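Local atomic coordinates of beta subunit of photoactivated adenylyl cyclase (Beggiatoa sp. PS, PDB entry 5M2A), a protein that probably converts ATP to cyclic AMP under blue light, coupling a flavin-binding BLUF photoreceptor domain to a class III-type adenylyl cyclase domain. Residues I112-L115 with L116-T120; Y335-T338 with L339-T342; L344-Q347 with T348-D352. All blocks are in the same frame, centred on the assembly; numbering follows the deposited sequence.

Contact 1 (I112-L115 with L116-T120); sequences IKSL and LQTIT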
loop_
_atom_site.group_PDB
_atom_site.type_symbol
_atom_site.label_atom_id
_atom_site.label_comp_id
_atom_site.label_asym_id
_atom_site.label_seq_id
_atom_site.Cartn_x
_atom_site.Cartn_y
_atom_site.Cartn_z
ATOM N N ILE A 112 -22.775 17.864 7.841
ATOM C CA ILE A 112 -22.740 16.719 6.933
ATOM C C ILE A 112 -21.991 17.076 5.650
ATOM O O ILE A 112 -21.230 16.264 5.107
ATOM C CB ILE A 112 -24.169 16.224 6.639
ATOM C CG1 ILE A 112 -24.944 15.968 7.936
ATOM C CG2 ILE A 112 -24.125 14.954 5.812
ATOM C CD1 ILE A 112 -25.826 17.124 8.390
ATOM N N LYS A 113 -22.206 18.290 5.141
ATOM C CA LYS A 113 -21.484 18.739 3.954
ATOM C C LYS A 113 -19.979 18.778 4.203
ATOM O O LYS A 113 -19.184 18.376 3.342
ATOM C CB LYS A 113 -22.013 20.114 3.542
ATOM C CG LYS A 113 -21.250 20.820 2.437
ATOM C CD LYS A 113 -21.953 22.139 2.116
ATOM C CE LYS A 113 -21.058 23.109 1.367
ATOM N NZ LYS A 113 -21.751 24.415 1.157
ATOM N N SER A 114 -19.566 19.260 5.375
ATOM C CA SER A 114 -18.140 19.319 5.681
ATOM C C SER A 114 -17.539 17.923 5.785
ATOM O O SER A 114 -16.474 17.653 5.213
ATOM C CB SER A 114 -17.920 20.092 6.981
ATOM O OG SER A 114 -16.539 20.295 7.228
ATOM N N LEU A 115 -18.208 17.025 6.512
ATOM C CA LEU A 115 -17.712 15.655 6.641
ATOM C C LEU A 115 -17.593 14.982 5.282
ATOM O O LEU A 115 -16.585 14.324 4.994
ATOM C CB LEU A 115 -18.633 14.856 7.565
ATOM C CG LEU A 115 -18.632 15.349 9.013
ATOM C CD1 LEU A 115 -19.795 14.750 9.781
ATOM C CD2 LEU A 115 -17.318 15.002 9.685
ATOM N N LEU A 116 -18.602 15.152 4.424
ATOM C CA LEU A 116 -18.551 14.526 3.103
ATOM C C LEU A 116 -17.350 15.013 2.297
ATOM O O LEU A 116 -16.677 14.218 1.626
ATOM C CB LEU A 116 -19.853 14.791 2.343
ATOM C CG LEU A 116 -19.992 14.206 0.933
ATOM C CD1 LEU A 116 -20.037 12.686 0.979
ATOM C CD2 LEU A 116 -21.233 14.767 0.226
ATOM N N GLN A 117 -17.055 16.311 2.349
ATOM C CA GLN A 117 -15.915 16.815 1.589
ATOM C C GLN A 117 -14.602 16.313 2.176
ATOM O O GLN A 117 -13.696 15.901 1.440
ATOM C CB GLN A 117 -15.939 18.342 1.555
ATOM C CG GLN A 117 -14.786 18.957 0.780
ATOM C CD GLN A 117 -14.716 20.460 0.941
ATOM O OE1 GLN A 117 -15.595 21.072 1.546
ATOM N NE2 GLN A 117 -13.666 21.066 0.402
ATOM N N THR A 118 -14.482 16.338 3.504
ATOM C CA THR A 118 -13.258 15.880 4.154
ATOM C C THR A 118 -13.008 14.401 3.895
ATOM O O THR A 118 -11.892 14.006 3.532
ATOM C CB THR A 118 -13.336 16.159 5.654
ATOM O OG1 THR A 118 -13.344 17.574 5.872
ATOM C CG2 THR A 118 -12.144 15.547 6.385
ATOM N N ILE A 119 -14.036 13.566 4.062
ATOM C CA ILE A 119 -13.835 12.123 3.932
ATOM C C ILE A 119 -13.588 11.740 2.479
ATOM O O ILE A 119 -12.779 10.850 2.186
ATOM C CB ILE A 119 -15.028 11.352 4.533
ATOM C CG1 ILE A 119 -14.724 9.853 4.611
ATOM C CG2 ILE A 119 -16.292 11.572 3.728
ATOM C CD1 ILE A 119 -13.738 9.494 5.682
ATOM N N THR A 120 -14.266 12.408 1.543
ATOM C CA THR A 120 -14.072 12.081 0.135
ATOM C C THR A 120 -12.683 12.483 -0.330
ATOM O O THR A 120 -12.017 11.723 -1.038
ATOM C CB THR A 120 -15.148 12.747 -0.722
ATOM O OG1 THR A 120 -16.439 12.379 -0.233
ATOM C CG2 THR A 120 -15.029 12.281 -2.164
HETATM O O HOH W 1 -14.706 18.383 8.093
#
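Ser-114 and Thr-118, one helical turn apart, meet through a backbone bond and a shared water. Thr-118 N gives its hydrogen to Ser-114 O at 2.9 Å, nearly straight at 168°. One water sits between the two hydroxyls, 2.8 Å from Ser-114 OG and 2.7 Å from Thr-118 OG1. It joins side chains whose own oxygens, Ser-114 OG and Thr-118 OG1, are 4.4 Å apart. The torsion of Thr-118 makes this possible: OG1 lies anti to its carbonyl carbon and beside its own N (chi1 -66°), so the hydroxyl leans back toward the preceding turn, 3.2 Å from Ser-114 O.

Next round the helix, Ile-119 N bonds Leu-115 O at 2.8 Å, with an N-H...O angle of 167° that is almost as straight. The N-H groups of Leu-116 and Gln-117 continue the ladder to Ile-112 O and Lys-113 O. Further along, Leu-116 O is gripped twice, by Thr-120 N and by Thr-120 OG1 at 2.6 Å, the two donors arriving from opposite faces of the carbonyl plane. The hydroxyl of the buried Thr-120 thus finds its acceptor within its own helix.

Beyond the helix itself, Leu-116 and Thr-120 rest on Phe-51 of strand 49-55. Lys-113 reaches across to donate to the backbone oxygen of Asn-104. Ile-112, Ser-114, Leu-115 and Ile-119 instead face the second subunit, packing on its Ile-112, Met-90, Phe-51 and His-123 respectively. This is an alpha-helix with i to i+4 backbone bonding, packed between the BLUF sheet and the second subunit.

Contact 2 (Y335-T338 with L339-T342); sequences YYDT and LQIT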
loop_
_atom_site.group_PDB
_atom_site.type_symbol
_atom_site.label_atom_id
_atom_site.label_comp_id
_atom_site.label_asym_id
_atom_site.label_seq_id
_atom_site.Cartn_x
_atom_site.Cartn_y
_atom_site.Cartn_z
ATOM N N TYR A 335 23.417 -1.017 -25.293
ATOM C CA TYR A 335 24.388 -0.359 -26.162
ATOM C C TYR A 335 25.640 0.065 -25.405
ATOM O O TYR A 335 26.546 0.652 -26.007
ATOM C CB TYR A 335 23.756 0.855 -26.859
ATOM C CG TYR A 335 23.513 2.055 -25.964
ATOM C CD1 TYR A 335 22.408 2.109 -25.122
ATOM C CD2 TYR A 335 24.378 3.144 -25.976
ATOM C CE1 TYR A 335 22.179 3.208 -24.307
ATOM C CE2 TYR A 335 24.158 4.247 -25.166
ATOM C CZ TYR A 335 23.056 4.273 -24.333
ATOM O OH TYR A 335 22.829 5.369 -23.526
ATOM N N TYR A 336 25.705 -0.239 -24.113
ATOM C CA TYR A 336 26.788 0.142 -23.223
ATOM C C TYR A 336 27.309 -1.103 -22.514
ATOM O O TYR A 336 26.674 -2.163 -22.515
ATOM C CB TYR A 336 26.301 1.171 -22.194
ATOM C CG TYR A 336 25.077 0.696 -21.424
ATOM C CD1 TYR A 336 25.212 -0.065 -20.271
ATOM C CD2 TYR A 336 23.794 0.991 -21.864
ATOM C CE1 TYR A 336 24.107 -0.511 -19.575
ATOM C CE2 TYR A 336 22.674 0.544 -21.167
ATOM C CZ TYR A 336 22.847 -0.204 -20.025
ATOM O OH TYR A 336 21.756 -0.650 -19.321
ATOM N N ASP A 337 28.473 -0.961 -21.891
ATOM C CA ASP A 337 29.006 -1.969 -20.986
ATOM C C ASP A 337 28.616 -1.595 -19.561
ATOM O O ASP A 337 28.889 -0.472 -19.118
ATOM C CB ASP A 337 30.524 -2.079 -21.113
ATOM C CG ASP A 337 31.109 -3.091 -20.154
ATOM O OD1 ASP A 337 31.125 -4.291 -20.499
ATOM O OD2 ASP A 337 31.546 -2.690 -19.055
ATOM N N THR A 338 27.998 -2.539 -18.842
ATOM C CA THR A 338 27.408 -2.209 -17.545
ATOM C C THR A 338 28.460 -1.765 -16.535
ATOM O O THR A 338 28.260 -0.782 -15.813
ATOM C CB THR A 338 26.610 -3.395 -17.004
ATOM O OG1 THR A 338 25.598 -3.751 -17.952
ATOM C CG2 THR A 338 25.915 -3.022 -15.697
ATOM N N LEU A 339 29.593 -2.471 -16.467
ATOM C CA LEU A 339 30.651 -2.047 -15.558
ATOM C C LEU A 339 31.138 -0.644 -15.894
ATOM O O LEU A 339 31.348 0.180 -14.998
ATOM C CB LEU A 339 31.814 -3.036 -15.594
ATOM C CG LEU A 339 32.897 -2.758 -14.556
ATOM C CD1 LEU A 339 32.317 -2.892 -13.157
ATOM C CD2 LEU A 339 34.079 -3.698 -14.747
ATOM N N GLN A 340 31.331 -0.346 -17.178
ATOM C CA GLN A 340 31.781 0.994 -17.535
ATOM C C GLN A 340 30.752 2.045 -17.145
ATOM O O GLN A 340 31.117 3.168 -16.786
ATOM C CB GLN A 340 32.092 1.078 -19.028
ATOM C CG GLN A 340 33.338 0.317 -19.436
ATOM C CD GLN A 340 33.770 0.633 -20.854
ATOM O OE1 GLN A 340 32.965 1.060 -21.683
ATOM N NE2 GLN A 340 35.052 0.433 -21.137
ATOM N N ILE A 341 29.468 1.693 -17.177
ATOM C CA ILE A 341 28.439 2.671 -16.849
ATOM C C ILE A 341 28.383 2.932 -15.350
ATOM O O ILE A 341 28.246 4.084 -14.921
ATOM C CB ILE A 341 27.081 2.212 -17.410
ATOM C CG1 ILE A 341 27.094 2.349 -18.933
ATOM C CG2 ILE A 341 25.950 3.025 -16.814
ATOM C CD1 ILE A 341 27.305 3.763 -19.427
ATOM N N THR A 342 28.491 1.887 -14.521
ATOM C CA THR A 342 28.502 2.105 -13.077
ATOM C C THR A 342 29.723 2.910 -12.646
ATOM O O THR A 342 29.645 3.687 -11.690
ATOM C CB THR A 342 28.456 0.769 -12.334
ATOM O OG1 THR A 342 29.600 -0.017 -12.685
ATOM C CG2 THR A 342 27.191 -0.000 -12.692
HETATM O O HOH W 2 29.763 1.573 -22.654
#
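Asp-337 caps the helix that starts at Thr-338: its carboxylate takes the N-H of Gln-340, three residues on, in a classic N-cap. OD2 accepts at 3.0 Å through the lone pair turned away from the other oxygen, with an N-H...O angle of 157°. CG stands anti to the backbone N (chi1 178°), which swings the carboxylate over the first turn, where OD2 also lies 3.5 Å from CB of Leu-339. A negative group here would probably be steadied by the helix dipole. Asp-337 O in turn accepts from Ile-341 N at 3.0 Å, and Thr-342 N bonds Thr-338 O, so regular helix bonding begins at once.

The tight side is Tyr-336 against Ile-341. Their side chains cross at about a right angle, and CG1 of Ile-341 comes obliquely to the ring, 3.3 Å from CD1 of Tyr-336, while its CD1 lies over CB of the tyrosine. Tyr-246 backs the pair, meeting the Tyr-336 ring edge-to-face and also touching Ile-341. A serine in place of Tyr-336 would probably leave CG1 of Ile-341 without its ring partner and open a gap toward Tyr-246.

The other side is loose and wet. Leu-339 and Gln-340 are exposed, and the amide of Gln-340 reaches back on an extended chain to within 4.0 Å of CB of Asp-337, measured from OE1. One water links this surface: it accepts from Asp-337 N at 2.9 Å and donates only weakly to Gln-340 OE1.

Contact 3 (L344-Q347 with T348-D352); sequences LIRQ and TLEND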
loop_
_atom_site.group_PDB
_atom_site.type_symbol
_atom_site.label_atom_id
_atom_site.label_comp_id
_atom_site.label_asym_id
_atom_site.label_seq_id
_atom_site.Cartn_x
_atom_site.Cartn_y
_atom_site.Cartn_z
ATOM N N LEU A 344 31.183 5.192 -14.669
ATOM C CA LEU A 344 30.857 6.533 -15.139
ATOM C C LEU A 344 29.919 7.240 -14.169
ATOM O O LEU A 344 30.067 8.436 -13.906
ATOM C CB LEU A 344 30.223 6.455 -16.526
ATOM C CG LEU A 344 29.667 7.764 -17.089
ATOM C CD1 LEU A 344 30.811 8.636 -17.598
ATOM C CD2 LEU A 344 28.657 7.492 -18.183
ATOM N N ILE A 345 28.941 6.516 -13.629
ATOM C CA ILE A 345 28.023 7.113 -12.662
ATOM C C ILE A 345 28.789 7.613 -11.441
ATOM O O ILE A 345 28.657 8.775 -11.033
ATOM C CB ILE A 345 26.921 6.102 -12.298
ATOM C CG1 ILE A 345 26.050 5.868 -13.536
ATOM C CG2 ILE A 345 26.109 6.581 -11.111
ATOM C CD1 ILE A 345 24.964 4.800 -13.379
ATOM N N ARG A 346 29.657 6.770 -10.881
ATOM C CA ARG A 346 30.447 7.190 -9.732
ATOM C C ARG A 346 31.366 8.357 -10.086
ATOM O O ARG A 346 31.467 9.329 -9.331
ATOM C CB ARG A 346 31.252 6.010 -9.186
ATOM C CG ARG A 346 32.227 6.392 -8.085
ATOM C CD ARG A 346 32.731 5.166 -7.342
ATOM N NE ARG A 346 31.642 4.472 -6.661
ATOM C CZ ARG A 346 31.175 4.809 -5.464
ATOM N NH1 ARG A 346 31.701 5.835 -4.811
ATOM N NH2 ARG A 346 30.179 4.122 -4.921
ATOM N N GLN A 347 32.027 8.293 -11.242
ATOM C CA GLN A 347 32.947 9.360 -11.619
ATOM C C GLN A 347 32.201 10.654 -11.938
ATOM O O GLN A 347 32.696 11.749 -11.648
ATOM C CB GLN A 347 33.810 8.916 -12.801
ATOM C CG GLN A 347 34.863 7.889 -12.419
ATOM C CD GLN A 347 35.764 7.507 -13.580
ATOM O OE1 GLN A 347 35.309 7.362 -14.714
ATOM N NE2 GLN A 347 37.050 7.343 -13.299
ATOM N N THR A 348 31.015 10.554 -12.543
ATOM C CA THR A 348 30.210 11.751 -12.779
ATOM C C THR A 348 29.847 12.430 -11.462
ATOM O O THR A 348 29.865 13.663 -11.357
ATOM C CB THR A 348 28.946 11.393 -13.563
ATOM O OG1 THR A 348 29.310 10.882 -14.852
ATOM C CG2 THR A 348 28.058 12.616 -13.747
ATOM N N LEU A 349 29.529 11.634 -10.441
ATOM C CA LEU A 349 29.127 12.163 -9.143
ATOM C C LEU A 349 30.304 12.501 -8.241
ATOM O O LEU A 349 30.091 13.081 -7.173
ATOM C CB LEU A 349 28.213 11.164 -8.434
ATOM C CG LEU A 349 26.879 10.887 -9.131
ATOM C CD1 LEU A 349 26.107 9.805 -8.395
ATOM C CD2 LEU A 349 26.070 12.165 -9.219
ATOM N N GLU A 350 31.527 12.145 -8.634
ATOM C CA GLU A 350 32.711 12.551 -7.887
ATOM C C GLU A 350 32.962 14.043 -8.070
ATOM O O GLU A 350 33.035 14.538 -9.199
ATOM C CB GLU A 350 33.939 11.760 -8.346
ATOM C CG GLU A 350 33.988 10.310 -7.902
ATOM C CD GLU A 350 34.144 10.154 -6.403
ATOM O OE1 GLU A 350 34.634 11.099 -5.745
ATOM O OE2 GLU A 350 33.773 9.083 -5.876
ATOM N N ASN A 351 33.100 14.760 -6.959
ATOM C CA ASN A 351 33.425 16.180 -6.995
ATOM C C ASN A 351 34.908 16.461 -6.793
ATOM O O ASN A 351 35.344 17.592 -7.026
ATOM C CB ASN A 351 32.615 16.938 -5.935
ATOM C CG ASN A 351 31.129 16.940 -6.234
ATOM O OD1 ASN A 351 30.719 17.002 -7.395
ATOM N ND2 ASN A 351 30.313 16.867 -5.187
ATOM N N ASP A 352 35.684 15.466 -6.380
ATOM C CA ASP A 352 37.105 15.656 -6.118
ATOM C C ASP A 352 37.947 15.279 -7.335
ATOM O O ASP A 352 39.002 15.868 -7.576
ATOM C CB ASP A 352 37.530 14.833 -4.899
ATOM C CG ASP A 352 36.736 15.185 -3.654
ATOM O OD1 ASP A 352 36.356 16.366 -3.508
ATOM O OD2 ASP A 352 36.485 14.286 -2.826
#
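Thr-348 turns back on Leu-344, and both its backbone and its side chain bond the same oxygen. Its N donates to Leu-344 O at 2.7 Å, and OG1 donates to that oxygen at 2.7 Å as well. The two donors come from opposite faces of the carbonyl plane, with OG1 well out of it. The hydroxyl gets there because it sits beside its own backbone N, anti to the carbonyl carbon (chi1 -63°). CD1 of Leu-344 lies 3.9 Å from the same OG1.

Glu-350, near the C-terminal end of the helix, can be followed outward from its backbone. Its CB rests over two peptide oxygens, 3.5 Å from Gln-347 O and slightly farther from Arg-346 O. CG presses closer, 3.1 Å from Arg-346 O. There the chain bends (chi2 -67°) and runs alongside the arginine, so that CD stays near the same oxygen. At the tip, OE2 meets the aliphatic part of Arg-346, 3.8 Å from its CG, and then the edge of the guanidinium near its plane, in a long salt bridge of 4.0 Å from OE2 to Arg-346 NH1. The two side chains point the same way, their flat groups turned 39° apart. Each has another charged partner: Lys-170 bridges Glu-350 OE2, and Glu-169 bridges Arg-346 NH2, so the four charges form a network with helix 164-170.

On the inner side, CG2 of Ile-345 and CD1 of Leu-349 pack loosely on each other, while Ile-345 reaches Leu-167 and Leu-349 reaches Leu-171. Glu-350 N gives a weak bond to Gln-347 O. Altogether this is the C-terminal part of an alpha-helix, fastened by salt bridges and apolar packing to helix 164-170 of the cyclase domain.

Overall arrangement
Contacts 2 and 3 lie toward the two ends of one helix, 338-349, with centres about 14 Å apart: contact 2 holds its capped start and contact 3 its C-terminal part. Both stand near the magnesium site, probably that of the cyclase active site: the side chains of Thr-342 and Ile-345 are each about 10 Å from the ion, whose site of Asp-160, Ile-161 and Asp-204 includes neither contact. Contact 1 is elsewhere, on helix 110-129, packed on the sheet of the flavin-binding BLUF part and against the second subunit. Its centre is about 53 Å from that of contact 2 and about 51 Å from that of contact 3, at the photoreceptor end.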